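Long-range contacts in AztD protein (Citrobacter koseri, PDB 6CMK), which acts as a periplasmic zinc chaperone, binding zinc ions and handing one of them directly to the solute-binding protein AztC of the AztABCD transport system: residues Phe80-Ser85 against Lys122-Phe127; Val128-Lys133 against Val173-Tyr178; Trp137-Asp142 against Pro167-Ala172; Glu141-Ile146 against Lys161-Ala166; Ala179-Pro184 against Arg197-Gln202. All coordinates share one frame; numbering follows the deposited sequence.

In the fold
Followed from the N terminus, the contacts illustrate how a beta propeller builds each blade and lays it on the next. Contact 1 comes first, closing the loop that holds strands 88-100, 105-109 and 113-120 and laying one blade against the strand that opens another. Contact 2 then closes a longer loop, bringing the start of the blade that runs from strand 124-130 to strand 160-163 to the start of its successor. Within that loop lie contacts 3 and 4, which start from the same part of the chain and share E141 and D142: contact 4 pairs the last two strands of the blade, and contact 3 links it to the segment bearing H169. Contact 5 follows in series, as a hairpin of the next blade.

Contact 1. Residues Phe80-Ser85 against Lys122-Phe127; sequences FAIQGS and KKPGHF
F127, I82 and P124 carry this interface, with F80 as the partner of the first. The two phenyl rings meet obliquely, their planes 32° apart: F127 CE2 lies over one face of the F80 ring, toward its rim, and F127 CZ comes to 3.4 Å from F80 CD1. In return F80 CB sits over the F127 ring in a CH-pi contact, 4.2 Å from the ring centroid. The F127 side chain reaches across because its CG is anti to the backbone N (chi1 170°). I82 divides its two branches between the other partners, CD1 touching F127 CB at 3.9 Å and CG2 touching P124 CB at 3.8 Å. Strands 78-83 and 124-130 belong to different blades of the propeller, and no direct hydrogen bond joins the two segments: the blades meet here through side chains, CH-O contacts and water. H126, on the same strand as F127, binds zinc together with H169 and H216. Farther along, the P124 ring packs against the chain where strand 78-83 ends, with CG 3.5 Å from Q83 O. Beside it, K123 CA makes a CH-O contact of 3.5 Å with G84 O, and a water bridges the backbones, donating to G84 O and accepting from K123 N.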
# COMPACT_ATOMS: atom_id res chain seq x y z
N PHE B 80 -18.81 -6.14 -3.00
CA PHE B 80 -19.71 -7.25 -2.70
C PHE B 80 -21.02 -6.71 -2.16
O PHE B 80 -21.04 -5.78 -1.34
CB PHE B 80 -19.06 -8.23 -1.72
CG PHE B 80 -17.92 -8.99 -2.33
CD1 PHE B 80 -16.67 -8.41 -2.42
CD2 PHE B 80 -18.10 -10.25 -2.85
CE1 PHE B 80 -15.61 -9.11 -3.00
CE2 PHE B 80 -17.05 -10.95 -3.43
CZ PHE B 80 -15.80 -10.37 -3.50
N ALA B 81 -22.12 -7.27 -2.66
CA ALA B 81 -23.47 -6.82 -2.34
C ALA B 81 -24.17 -7.97 -1.62
O ALA B 81 -24.61 -8.94 -2.26
CB ALA B 81 -24.21 -6.39 -3.61
N ILE B 82 -24.24 -7.86 -0.30
CA ILE B 82 -24.78 -8.92 0.54
C ILE B 82 -26.28 -8.69 0.66
O ILE B 82 -26.73 -7.64 1.12
CB ILE B 82 -24.10 -8.92 1.93
CG1 ILE B 82 -22.63 -9.36 1.85
CG2 ILE B 82 -24.83 -9.87 2.87
CD1 ILE B 82 -21.64 -8.33 1.30
N GLN B 83 -27.06 -9.70 0.26
CA GLN B 83 -28.52 -9.62 0.21
C GLN B 83 -29.11 -10.64 1.17
O GLN B 83 -29.48 -11.76 0.79
CB GLN B 83 -28.99 -9.83 -1.22
CG GLN B 83 -28.43 -8.79 -2.19
CD GLN B 83 -28.27 -9.31 -3.60
OE1 GLN B 83 -29.25 -9.66 -4.25
NE2 GLN B 83 -27.03 -9.38 -4.07
N GLY B 84 -29.22 -10.25 2.44
CA GLY B 84 -29.58 -11.20 3.48
C GLY B 84 -30.91 -11.88 3.23
O GLY B 84 -31.04 -13.10 3.40
N SER B 85 -31.91 -11.12 2.80
CA SER B 85 -33.25 -11.68 2.60
C SER B 85 -33.35 -12.50 1.33
O SER B 85 -34.28 -13.31 1.21
CB SER B 85 -34.30 -10.57 2.58
OG SER B 85 -34.10 -9.68 1.50
N LYS B 122 -28.32 -19.47 3.17
CA LYS B 122 -29.38 -18.85 3.96
C LYS B 122 -28.84 -17.70 4.80
O LYS B 122 -27.92 -17.87 5.59
CB LYS B 122 -30.04 -19.91 4.84
CG LYS B 122 -30.89 -20.89 4.04
CD LYS B 122 -31.20 -22.19 4.79
CE LYS B 122 -30.24 -23.31 4.41
NZ LYS B 122 -30.84 -24.68 4.51
N LYS B 123 -29.44 -16.52 4.61
CA LYS B 123 -29.18 -15.31 5.40
C LYS B 123 -27.70 -14.91 5.42
O LYS B 123 -27.08 -14.89 6.49
CB LYS B 123 -29.69 -15.50 6.84
CG LYS B 123 -31.20 -15.35 6.97
CD LYS B 123 -31.67 -15.57 8.40
CE LYS B 123 -32.30 -16.95 8.58
NZ LYS B 123 -33.54 -17.12 7.77
N PRO B 124 -27.11 -14.56 4.28
CA PRO B 124 -25.73 -14.06 4.33
C PRO B 124 -25.64 -12.88 5.27
O PRO B 124 -26.53 -12.02 5.32
CB PRO B 124 -25.44 -13.67 2.87
CG PRO B 124 -26.76 -13.50 2.24
CD PRO B 124 -27.67 -14.49 2.93
N GLY B 125 -24.58 -12.88 6.08
CA GLY B 125 -24.37 -11.85 7.07
C GLY B 125 -23.03 -11.17 6.88
O GLY B 125 -22.77 -10.60 5.82
N HIS B 126 -22.15 -11.27 7.88
CA HIS B 126 -20.93 -10.48 7.89
C HIS B 126 -19.95 -10.92 6.82
O HIS B 126 -19.71 -12.10 6.60
CB HIS B 126 -20.27 -10.54 9.26
CG HIS B 126 -20.94 -9.67 10.28
ND1 HIS B 126 -20.37 -8.53 10.79
CD2 HIS B 126 -22.17 -9.76 10.86
CE1 HIS B 126 -21.19 -7.96 11.65
NE2 HIS B 126 -22.30 -8.69 11.71
N PHE B 127 -19.39 -9.92 6.15
CA PHE B 127 -18.39 -10.10 5.11
C PHE B 127 -17.08 -9.53 5.62
O PHE B 127 -17.06 -8.43 6.17
CB PHE B 127 -18.83 -9.38 3.83
CG PHE B 127 -17.78 -9.29 2.77
CD1 PHE B 127 -16.83 -8.27 2.79
CD2 PHE B 127 -17.76 -10.19 1.71
CE1 PHE B 127 -15.87 -8.19 1.80
CE2 PHE B 127 -16.80 -10.10 0.72
CZ PHE B 127 -15.87 -9.10 0.76
O HOH W 1 -31.76 -15.78 3.14

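Contact 2. Residues Val128-Lys133 against Val173-Tyr178; sequences VERQGK and VPYDNY
V128 begins the contact by laying its CG1 methyl against the P174 ring, 3.7 Å from CD. Two residues on, R130 turns CG between its own backbone N and carbonyl carbon (chi1 47°) and bends again at chi3, a course that carries the guanidinium past P174. There NH1 donates to P174 O at 3.0 Å, with the acceptor in the guanidinium plane and the donor in the carbonyl plane. Over one face of the same guanidinium, toward its rim, lies Y175 CE1, 3.4 Å above the plane, with the two planes inclined by 33°. A type I' turn from R130 to K133 then reverses the chain. K133 packs CB on P174 CB at 3.8 Å, and its doubly bent chain brings NZ to D176 OD1 in a 2.8 Å salt bridge that meets the carboxylate from above its plane. The same ammonium also donates to Q131 OE1 at 2.9 Å. The amide nitrogen of Q131, NE2, hydrogen-bonds D278 and Q295 of the second subunit. The contact joins the first strands of adjacent blades: A135 of strand 133-138 lies against P174, while F225 of strand 224-228, in the blade after, packs on V128, V173 and Y175.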
# COMPACT_ATOMS: atom_id res chain seq x y z
N VAL B 128 -15.99 -10.29 5.47
CA VAL B 128 -14.66 -9.81 5.82
C VAL B 128 -13.71 -10.16 4.68
O VAL B 128 -13.63 -11.32 4.27
CB VAL B 128 -14.13 -10.42 7.13
CG1 VAL B 128 -12.72 -9.88 7.42
CG2 VAL B 128 -15.04 -10.12 8.30
N GLU B 129 -12.99 -9.16 4.19
CA GLU B 129 -11.94 -9.37 3.21
C GLU B 129 -10.66 -8.72 3.70
O GLU B 129 -10.69 -7.63 4.30
CB GLU B 129 -12.34 -8.82 1.84
CG GLU B 129 -11.31 -9.04 0.74
CD GLU B 129 -10.24 -7.96 0.69
OE1 GLU B 129 -10.49 -6.85 1.21
OE2 GLU B 129 -9.17 -8.22 0.10
N ARG B 130 -9.54 -9.39 3.49
CA ARG B 130 -8.24 -8.78 3.77
C ARG B 130 -7.19 -9.44 2.91
O ARG B 130 -7.15 -10.67 2.80
CB ARG B 130 -7.88 -8.88 5.26
CG ARG B 130 -8.08 -10.26 5.89
CD ARG B 130 -7.81 -10.22 7.40
NE ARG B 130 -6.45 -9.77 7.70
CZ ARG B 130 -5.36 -10.53 7.59
NH1 ARG B 130 -5.46 -11.78 7.21
NH2 ARG B 130 -4.17 -10.03 7.86
N GLN B 131 -6.34 -8.62 2.29
CA GLN B 131 -5.22 -9.11 1.47
C GLN B 131 -5.69 -10.03 0.34
O GLN B 131 -4.94 -10.89 -0.13
CB GLN B 131 -4.19 -9.81 2.35
CG GLN B 131 -3.72 -8.94 3.49
CD GLN B 131 -2.74 -9.64 4.40
OE1 GLN B 131 -2.83 -10.84 4.64
NE2 GLN B 131 -1.79 -8.88 4.92
N GLY B 132 -6.92 -9.83 -0.12
CA GLY B 132 -7.49 -10.64 -1.16
C GLY B 132 -8.21 -11.87 -0.66
O GLY B 132 -8.92 -12.52 -1.44
N LYS B 133 -8.04 -12.22 0.61
CA LYS B 133 -8.76 -13.35 1.19
C LYS B 133 -10.14 -12.89 1.62
O LYS B 133 -10.28 -11.83 2.23
CB LYS B 133 -8.01 -13.90 2.40
CG LYS B 133 -6.57 -14.35 2.11
CD LYS B 133 -5.91 -14.86 3.38
CE LYS B 133 -5.30 -13.71 4.19
NZ LYS B 133 -3.98 -13.29 3.61
N VAL B 173 -13.03 -14.52 9.97
CA VAL B 173 -11.94 -13.66 9.55
C VAL B 173 -10.93 -14.53 8.81
O VAL B 173 -10.43 -15.51 9.38
CB VAL B 173 -11.28 -12.96 10.75
CG1 VAL B 173 -10.25 -11.96 10.26
CG2 VAL B 173 -12.34 -12.27 11.61
N PRO B 174 -10.58 -14.21 7.55
CA PRO B 174 -9.72 -15.11 6.78
C PRO B 174 -8.24 -14.83 6.97
O PRO B 174 -7.80 -13.68 6.92
CB PRO B 174 -10.17 -14.85 5.34
CG PRO B 174 -10.52 -13.39 5.33
CD PRO B 174 -11.07 -13.09 6.72
N TYR B 175 -7.47 -15.89 7.20
CA TYR B 175 -6.02 -15.85 7.39
C TYR B 175 -5.35 -16.81 6.40
O TYR B 175 -6.01 -17.49 5.62
CB TYR B 175 -5.66 -16.16 8.85
CG TYR B 175 -6.01 -14.97 9.70
CD1 TYR B 175 -5.17 -13.87 9.74
CD2 TYR B 175 -7.22 -14.89 10.38
CE1 TYR B 175 -5.48 -12.76 10.45
CE2 TYR B 175 -7.54 -13.78 11.10
CZ TYR B 175 -6.67 -12.70 11.13
OH TYR B 175 -6.98 -11.56 11.83
N ASP B 176 -4.02 -16.83 6.41
CA ASP B 176 -3.28 -17.74 5.54
C ASP B 176 -3.36 -19.13 6.13
O ASP B 176 -2.80 -19.39 7.21
CB ASP B 176 -1.83 -17.31 5.41
CG ASP B 176 -1.68 -15.94 4.80
OD1 ASP B 176 -2.49 -15.61 3.90
OD2 ASP B 176 -0.74 -15.22 5.20
N ASN B 177 -4.07 -20.02 5.45
CA ASN B 177 -4.21 -21.43 5.82
C ASN B 177 -5.05 -21.63 7.07
O ASN B 177 -5.13 -22.76 7.58
CB ASN B 177 -2.84 -22.08 6.00
CG ASN B 177 -1.96 -21.91 4.78
OD1 ASN B 177 -2.37 -22.23 3.67
ND2 ASN B 177 -0.76 -21.38 4.97
N TYR B 178 -5.70 -20.57 7.57
CA TYR B 178 -6.51 -20.59 8.78
C TYR B 178 -7.64 -19.59 8.65
O TYR B 178 -7.65 -18.73 7.77
CB TYR B 178 -5.68 -20.24 10.03
CG TYR B 178 -4.55 -21.19 10.33
CD1 TYR B 178 -4.76 -22.34 11.07
CD2 TYR B 178 -3.26 -20.93 9.88
CE1 TYR B 178 -3.73 -23.21 11.36
CE2 TYR B 178 -2.23 -21.80 10.16
CZ TYR B 178 -2.47 -22.93 10.90
OH TYR B 178 -1.44 -23.79 11.17
O HOH W 2 -0.57 -12.72 4.49

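Contact 3. Residues Trp137-Asp142 against Pro167-Ala172; sequences WFDGED and PHHGVA
W137 lays its indole against the chain at H168-A172, and D139 takes hold of H169. The indole NE1 donates to H168 O at 2.7 Å, the acceptor lying in the ring plane. One face of the indole is met by peptide backbone, with G170 C 3.5 Å above its centre and G170 CA making a CH-pi contact with the five-membered ring. G170 has no side chain, which lets the backbone come this close; a CB there would run into W137 CZ2. The CZ2-CH2 edge of the indole points at the face of the H168 imidazole, in an offset edge-to-face pair with planes 70° apart and W137 CZ2 3.3 Å from H168 CE1. At D139, OD2 accepts from H169 ND1 at 2.8 Å, an in-plane bond for the imidazole that reaches the carboxylate from above its plane.

Further out, water fixes the other carboxylate oxygen, donating to D139 OD1 and to G170 O. P167 packs CB against D139 O at 3.5 Å. The H168 ring is itself held at both nitrogens, ND1 by A166 O and NE2 by S182 OG, which probably fixes the turn of the ring that faces W137. With ND1 engaged, H169 offers NE2 to the zinc ion that it shares with H126 and H216. D139 is thus a second-shell carboxylate that probably orients and polarises a metal-bound histidine, a device familiar from zinc sites, here serving high-affinity site 1.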
# COMPACT_ATOMS: atom_id res chain seq x y z
N TRP B 137 -19.92 -14.91 5.81
CA TRP B 137 -20.73 -15.62 6.79
C TRP B 137 -22.16 -15.79 6.30
O TRP B 137 -22.71 -14.92 5.61
CB TRP B 137 -20.74 -14.86 8.12
CG TRP B 137 -21.25 -15.67 9.26
CD1 TRP B 137 -22.54 -15.78 9.69
CD2 TRP B 137 -20.46 -16.48 10.13
NE1 TRP B 137 -22.61 -16.63 10.78
CE2 TRP B 137 -21.34 -17.07 11.07
CE3 TRP B 137 -19.10 -16.78 10.21
CZ2 TRP B 137 -20.89 -17.92 12.07
CZ3 TRP B 137 -18.66 -17.64 11.21
CH2 TRP B 137 -19.56 -18.19 12.13
N PHE B 138 -22.77 -16.91 6.67
CA PHE B 138 -24.18 -17.17 6.39
C PHE B 138 -24.85 -17.55 7.71
O PHE B 138 -24.55 -18.60 8.27
CB PHE B 138 -24.37 -18.28 5.34
CG PHE B 138 -23.97 -17.86 3.96
CD1 PHE B 138 -22.65 -17.96 3.55
CD2 PHE B 138 -24.90 -17.36 3.07
CE1 PHE B 138 -22.27 -17.57 2.29
CE2 PHE B 138 -24.54 -16.98 1.80
CZ PHE B 138 -23.21 -17.08 1.40
N ASP B 139 -25.74 -16.68 8.18
CA ASP B 139 -26.39 -16.87 9.48
C ASP B 139 -27.23 -18.14 9.54
O ASP B 139 -27.47 -18.65 10.64
CB ASP B 139 -27.28 -15.67 9.80
CG ASP B 139 -26.49 -14.41 10.12
OD1 ASP B 139 -25.24 -14.46 10.22
OD2 ASP B 139 -27.13 -13.35 10.27
N GLY B 140 -27.70 -18.65 8.41
CA GLY B 140 -28.55 -19.82 8.39
C GLY B 140 -27.87 -21.09 7.94
O GLY B 140 -28.54 -22.12 7.77
N GLU B 141 -26.55 -21.08 7.75
CA GLU B 141 -25.80 -22.23 7.31
C GLU B 141 -24.85 -22.66 8.43
O GLU B 141 -24.53 -21.87 9.32
CB GLU B 141 -25.01 -21.93 6.03
CG GLU B 141 -25.85 -21.47 4.84
CD GLU B 141 -26.69 -22.56 4.24
OE1 GLU B 141 -26.34 -23.75 4.39
OE2 GLU B 141 -27.72 -22.23 3.61
N ASP B 142 -24.44 -23.92 8.39
CA ASP B 142 -23.48 -24.42 9.36
C ASP B 142 -22.04 -24.25 8.88
O ASP B 142 -21.13 -24.80 9.51
CB ASP B 142 -23.76 -25.89 9.67
CG ASP B 142 -23.50 -26.80 8.49
OD1 ASP B 142 -22.93 -26.35 7.48
OD2 ASP B 142 -23.87 -27.99 8.58
N PRO B 167 -25.42 -22.99 12.99
CA PRO B 167 -25.82 -21.69 12.45
C PRO B 167 -26.01 -20.67 13.56
O PRO B 167 -26.71 -20.91 14.54
CB PRO B 167 -27.14 -21.99 11.73
CG PRO B 167 -27.07 -23.43 11.40
CD PRO B 167 -26.30 -24.08 12.51
N HIS B 168 -25.36 -19.52 13.41
CA HIS B 168 -25.56 -18.41 14.33
C HIS B 168 -25.18 -17.13 13.62
O HIS B 168 -24.63 -17.15 12.52
CB HIS B 168 -24.77 -18.60 15.63
CG HIS B 168 -23.28 -18.60 15.46
ND1 HIS B 168 -22.58 -19.71 15.02
CD2 HIS B 168 -22.35 -17.65 15.71
CE1 HIS B 168 -21.29 -19.44 14.99
NE2 HIS B 168 -21.12 -18.20 15.40
N HIS B 169 -25.51 -16.00 14.26
CA HIS B 169 -25.10 -14.69 13.76
C HIS B 169 -23.67 -14.47 14.20
O HIS B 169 -23.40 -14.00 15.31
CB HIS B 169 -25.99 -13.57 14.27
CG HIS B 169 -25.66 -12.24 13.69
ND1 HIS B 169 -25.84 -11.95 12.35
CD2 HIS B 169 -25.10 -11.13 14.23
CE1 HIS B 169 -25.44 -10.71 12.11
NE2 HIS B 169 -24.98 -10.20 13.23
N GLY B 170 -22.74 -14.78 13.30
CA GLY B 170 -21.34 -14.77 13.66
C GLY B 170 -20.47 -14.03 12.67
O GLY B 170 -20.96 -13.21 11.88
N VAL B 171 -19.18 -14.32 12.71
CA VAL B 171 -18.21 -13.68 11.84
C VAL B 171 -17.04 -14.62 11.63
O VAL B 171 -16.65 -15.37 12.53
CB VAL B 171 -17.76 -12.32 12.43
CG1 VAL B 171 -17.20 -12.51 13.82
CG2 VAL B 171 -16.75 -11.64 11.51
N ALA B 172 -16.48 -14.58 10.42
CA ALA B 172 -15.30 -15.34 10.05
C ALA B 172 -14.27 -14.38 9.50
O ALA B 172 -14.59 -13.54 8.65
CB ALA B 172 -15.62 -16.41 9.00
O HOH W 3 -23.65 -19.64 10.72
O HOH W 4 -23.23 -12.57 10.30

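Contact 4. Residues Glu141-Ile146 against Lys161-Ala166; sequences EDSAQI and KVNVVA
S143-I146 and K161-N163 form the antiparallel pair that completes a four-stranded propeller blade, with strand 160-163 at its edge. A144 and V162 are the hydrogen-bonded pair, A144 N donating to V162 O and V162 N to A144 O, both at 2.9 Å. They are flanked by the non-hydrogen-bonded pairs S143 with N163 and Q145 with K161. Past the end of the strand the ladder gains one more rung, a nearly straight bond of 2.9 Å from V164 N to D142 O. On the sheet face of A144 and V162, I146 swings CD1 to 3.6 Å from V162 CG2, and V164 CG1 comes near A144 CB. W137, of the same blade, lies against A144 and V164, whereas V199 of the next blade meets V162. On the opposite face K161 runs out extended alongside Q145, pointing the same way, with CE 4.0 Å from Q145 NE2, whose hydrogen bond goes to T120 O. A water accepts from K161 NZ and donates to E141 OE1, while E141 OE2 accepts from K122 N. N163, its CG anti to the backbone N (chi1 -175°), turns its amide toward the chain that follows and closes an Asx turn, with OD1 accepting from V165 N at 2.8 Å.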
# COMPACT_ATOMS: atom_id res chain seq x y z
N GLU B 141 -26.55 -21.08 7.75
CA GLU B 141 -25.80 -22.23 7.31
C GLU B 141 -24.85 -22.66 8.43
O GLU B 141 -24.53 -21.87 9.32
CB GLU B 141 -25.01 -21.93 6.03
CG GLU B 141 -25.85 -21.47 4.84
CD GLU B 141 -26.69 -22.56 4.24
OE1 GLU B 141 -26.34 -23.75 4.39
OE2 GLU B 141 -27.72 -22.23 3.61
N ASP B 142 -24.44 -23.92 8.39
CA ASP B 142 -23.48 -24.42 9.36
C ASP B 142 -22.04 -24.25 8.88
O ASP B 142 -21.13 -24.80 9.51
CB ASP B 142 -23.76 -25.89 9.67
CG ASP B 142 -23.50 -26.80 8.49
OD1 ASP B 142 -22.93 -26.35 7.48
OD2 ASP B 142 -23.87 -27.99 8.58
N SER B 143 -21.83 -23.50 7.79
CA SER B 143 -20.51 -23.24 7.23
C SER B 143 -20.42 -21.79 6.77
O SER B 143 -21.41 -21.17 6.39
CB SER B 143 -20.21 -24.16 6.03
OG SER B 143 -20.16 -25.52 6.43
N ALA B 144 -19.20 -21.26 6.81
CA ALA B 144 -18.85 -20.02 6.14
C ALA B 144 -18.11 -20.34 4.85
O ALA B 144 -17.59 -21.43 4.67
CB ALA B 144 -17.98 -19.14 7.04
N GLN B 145 -18.08 -19.37 3.93
CA GLN B 145 -17.49 -19.57 2.62
C GLN B 145 -16.24 -18.72 2.48
O GLN B 145 -16.30 -17.50 2.66
CB GLN B 145 -18.50 -19.26 1.52
CG GLN B 145 -19.69 -20.21 1.56
CD GLN B 145 -20.69 -19.96 0.46
OE1 GLN B 145 -20.37 -19.41 -0.59
NE2 GLN B 145 -21.92 -20.38 0.69
N ILE B 146 -15.12 -19.36 2.19
CA ILE B 146 -13.84 -18.68 2.04
C ILE B 146 -13.40 -18.77 0.58
O ILE B 146 -13.51 -19.83 -0.05
CB ILE B 146 -12.77 -19.27 2.99
CG1 ILE B 146 -13.01 -18.80 4.43
CG2 ILE B 146 -11.37 -18.83 2.60
CD1 ILE B 146 -14.16 -19.48 5.14
N LYS B 161 -15.70 -24.32 2.08
CA LYS B 161 -16.69 -24.22 3.14
C LYS B 161 -16.07 -24.67 4.45
O LYS B 161 -15.54 -25.78 4.55
CB LYS B 161 -17.94 -25.05 2.81
CG LYS B 161 -18.85 -24.31 1.83
CD LYS B 161 -20.18 -25.01 1.60
CE LYS B 161 -21.01 -24.24 0.58
NZ LYS B 161 -22.41 -24.75 0.45
N VAL B 162 -16.13 -23.81 5.45
CA VAL B 162 -15.52 -24.07 6.75
C VAL B 162 -16.65 -24.21 7.76
O VAL B 162 -17.46 -23.29 7.93
CB VAL B 162 -14.55 -22.95 7.15
CG1 VAL B 162 -14.04 -23.15 8.58
CG2 VAL B 162 -13.39 -22.88 6.16
N ASN B 163 -16.70 -25.35 8.42
CA ASN B 163 -17.77 -25.61 9.38
C ASN B 163 -17.64 -24.69 10.59
O ASN B 163 -16.54 -24.49 11.12
CB ASN B 163 -17.73 -27.07 9.81
CG ASN B 163 -18.89 -27.45 10.71
OD1 ASN B 163 -18.81 -27.32 11.93
ND2 ASN B 163 -19.98 -27.93 10.11
N VAL B 164 -18.77 -24.14 11.03
CA VAL B 164 -18.81 -23.24 12.18
C VAL B 164 -19.69 -23.80 13.29
O VAL B 164 -20.14 -23.06 14.17
CB VAL B 164 -19.24 -21.83 11.75
CG1 VAL B 164 -18.23 -21.25 10.78
CG2 VAL B 164 -20.62 -21.84 11.11
N VAL B 165 -19.95 -25.12 13.24
CA VAL B 165 -20.52 -25.93 14.31
C VAL B 165 -22.05 -25.84 14.29
O VAL B 165 -22.74 -26.86 14.19
CB VAL B 165 -19.96 -25.56 15.69
CG1 VAL B 165 -20.69 -26.33 16.79
CG2 VAL B 165 -18.48 -25.88 15.77
N ALA B 166 -22.58 -24.62 14.39
CA ALA B 166 -24.01 -24.44 14.37
C ALA B 166 -24.34 -23.09 13.76
O ALA B 166 -23.59 -22.13 13.98
CB ALA B 166 -24.63 -24.53 15.77
O HOH W 5 -23.74 -23.85 3.22

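Contact 5. Residues Ala179-Pro184 against Arg197-Gln202; sequences AVVSIP and RVVDLQ
R197 opens the pairing by gripping V181 twice, N to V181 O and O to V181 N, each bond 2.9 Å long. With chi1 at 63° and a second bend at chi3, the side chain curls so that the guanidinium lies flat over I183, with I183 CG1 3.6 Å from R197 CZ and facing the centre of the group. The aliphatic residue thus packs on the face, while NE forms a salt bridge with D209 of the neighbouring strand 208-211. V198 follows as the non-hydrogen-bonded partner of V180; their CG2 methyls meet at 4.1 Å on the other side of the sheet, where V206 of strand 205-206 also lies on V198. V199 restores the first pattern, its N donating to A179 O at 2.8 Å and its O accepting from A179 N at 2.9 Å. Its two methyls part company: CG1 goes to V181 CG2 at 4.1 Å and CG2 to A179 CB. Beyond D200, L201 brings CD2 loosely toward A179 N. Four backbone bonds join these antiparallel strands, consecutive in the chain and running 129° apart in these short segments: a beta hairpin of the kind that makes up the blades of a beta propeller.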
# COMPACT_ATOMS: atom_id res chain seq x y z
N ALA B 179 -8.61 -19.69 9.57
CA ALA B 179 -9.61 -18.65 9.77
C ALA B 179 -9.86 -18.53 11.27
O ALA B 179 -9.56 -19.44 12.04
CB ALA B 179 -10.92 -18.95 9.05
N VAL B 180 -10.37 -17.37 11.67
CA VAL B 180 -10.91 -17.19 13.01
C VAL B 180 -12.41 -17.10 12.88
O VAL B 180 -12.93 -16.29 12.10
CB VAL B 180 -10.34 -15.93 13.69
CG1 VAL B 180 -11.09 -15.64 15.00
CG2 VAL B 180 -8.85 -16.10 13.95
N VAL B 181 -13.12 -17.93 13.63
CA VAL B 181 -14.58 -17.97 13.55
C VAL B 181 -15.15 -17.83 14.95
O VAL B 181 -14.55 -18.25 15.94
CB VAL B 181 -15.11 -19.28 12.90
CG1 VAL B 181 -14.58 -19.42 11.49
CG2 VAL B 181 -14.74 -20.49 13.73
N SER B 182 -16.34 -17.26 15.00
CA SER B 182 -17.06 -17.13 16.25
C SER B 182 -17.61 -18.49 16.67
O SER B 182 -17.86 -19.37 15.85
CB SER B 182 -18.18 -16.12 16.09
OG SER B 182 -19.00 -16.47 15.00
N ILE B 183 -17.79 -18.64 17.98
CA ILE B 183 -18.22 -19.89 18.60
C ILE B 183 -19.70 -19.74 18.96
O ILE B 183 -20.05 -18.80 19.68
CB ILE B 183 -17.39 -20.19 19.85
CG1 ILE B 183 -15.90 -20.35 19.48
CG2 ILE B 183 -17.92 -21.42 20.58
CD1 ILE B 183 -14.98 -20.25 20.68
N PRO B 184 -20.59 -20.61 18.50
CA PRO B 184 -22.00 -20.45 18.86
C PRO B 184 -22.22 -20.70 20.34
O PRO B 184 -21.50 -21.49 20.97
CB PRO B 184 -22.72 -21.50 18.01
CG PRO B 184 -21.67 -22.56 17.78
CD PRO B 184 -20.37 -21.81 17.66
N ARG B 197 -12.42 -18.73 17.80
CA ARG B 197 -11.35 -19.71 17.78
C ARG B 197 -10.67 -19.73 16.42
O ARG B 197 -11.26 -19.38 15.40
CB ARG B 197 -11.85 -21.12 18.12
CG ARG B 197 -12.86 -21.70 17.13
CD ARG B 197 -13.08 -23.19 17.39
NE ARG B 197 -13.66 -23.45 18.71
CZ ARG B 197 -14.92 -23.82 18.94
NH1 ARG B 197 -15.78 -23.98 17.95
NH2 ARG B 197 -15.33 -24.04 20.18
N VAL B 198 -9.41 -20.15 16.43
CA VAL B 198 -8.68 -20.44 15.21
C VAL B 198 -9.10 -21.82 14.70
O VAL B 198 -9.19 -22.77 15.48
CB VAL B 198 -7.17 -20.37 15.46
CG1 VAL B 198 -6.40 -20.71 14.18
CG2 VAL B 198 -6.76 -19.00 15.99
N VAL B 199 -9.36 -21.92 13.40
CA VAL B 199 -9.54 -23.22 12.75
C VAL B 199 -8.64 -23.26 11.52
O VAL B 199 -8.32 -22.23 10.93
CB VAL B 199 -11.01 -23.49 12.37
CG1 VAL B 199 -11.90 -23.50 13.61
CG2 VAL B 199 -11.51 -22.48 11.33
N ASP B 200 -8.21 -24.47 11.15
CA ASP B 200 -7.57 -24.61 9.85
C ASP B 200 -8.66 -24.66 8.78
O ASP B 200 -9.86 -24.53 9.09
CB ASP B 200 -6.61 -25.80 9.82
CG ASP B 200 -7.31 -27.14 9.92
OD1 ASP B 200 -8.51 -27.22 9.61
OD2 ASP B 200 -6.63 -28.12 10.30
N LEU B 201 -8.29 -24.81 7.51
CA LEU B 201 -9.30 -24.66 6.48
C LEU B 201 -10.07 -25.95 6.24
O LEU B 201 -10.98 -25.96 5.40
CB LEU B 201 -8.68 -24.13 5.18
CG LEU B 201 -8.08 -22.72 5.30
CD1 LEU B 201 -7.42 -22.32 4.01
CD2 LEU B 201 -9.14 -21.69 5.70
N GLN B 202 -9.73 -27.02 6.95
CA GLN B 202 -10.60 -28.17 7.09
C GLN B 202 -11.54 -28.04 8.29
O GLN B 202 -12.30 -28.97 8.58
CB GLN B 202 -9.77 -29.45 7.22
CG GLN B 202 -8.74 -29.65 6.13
CD GLN B 202 -8.11 -31.02 6.18
OE1 GLN B 202 -8.78 -32.02 6.44
NE2 GLN B 202 -6.80 -31.09 5.95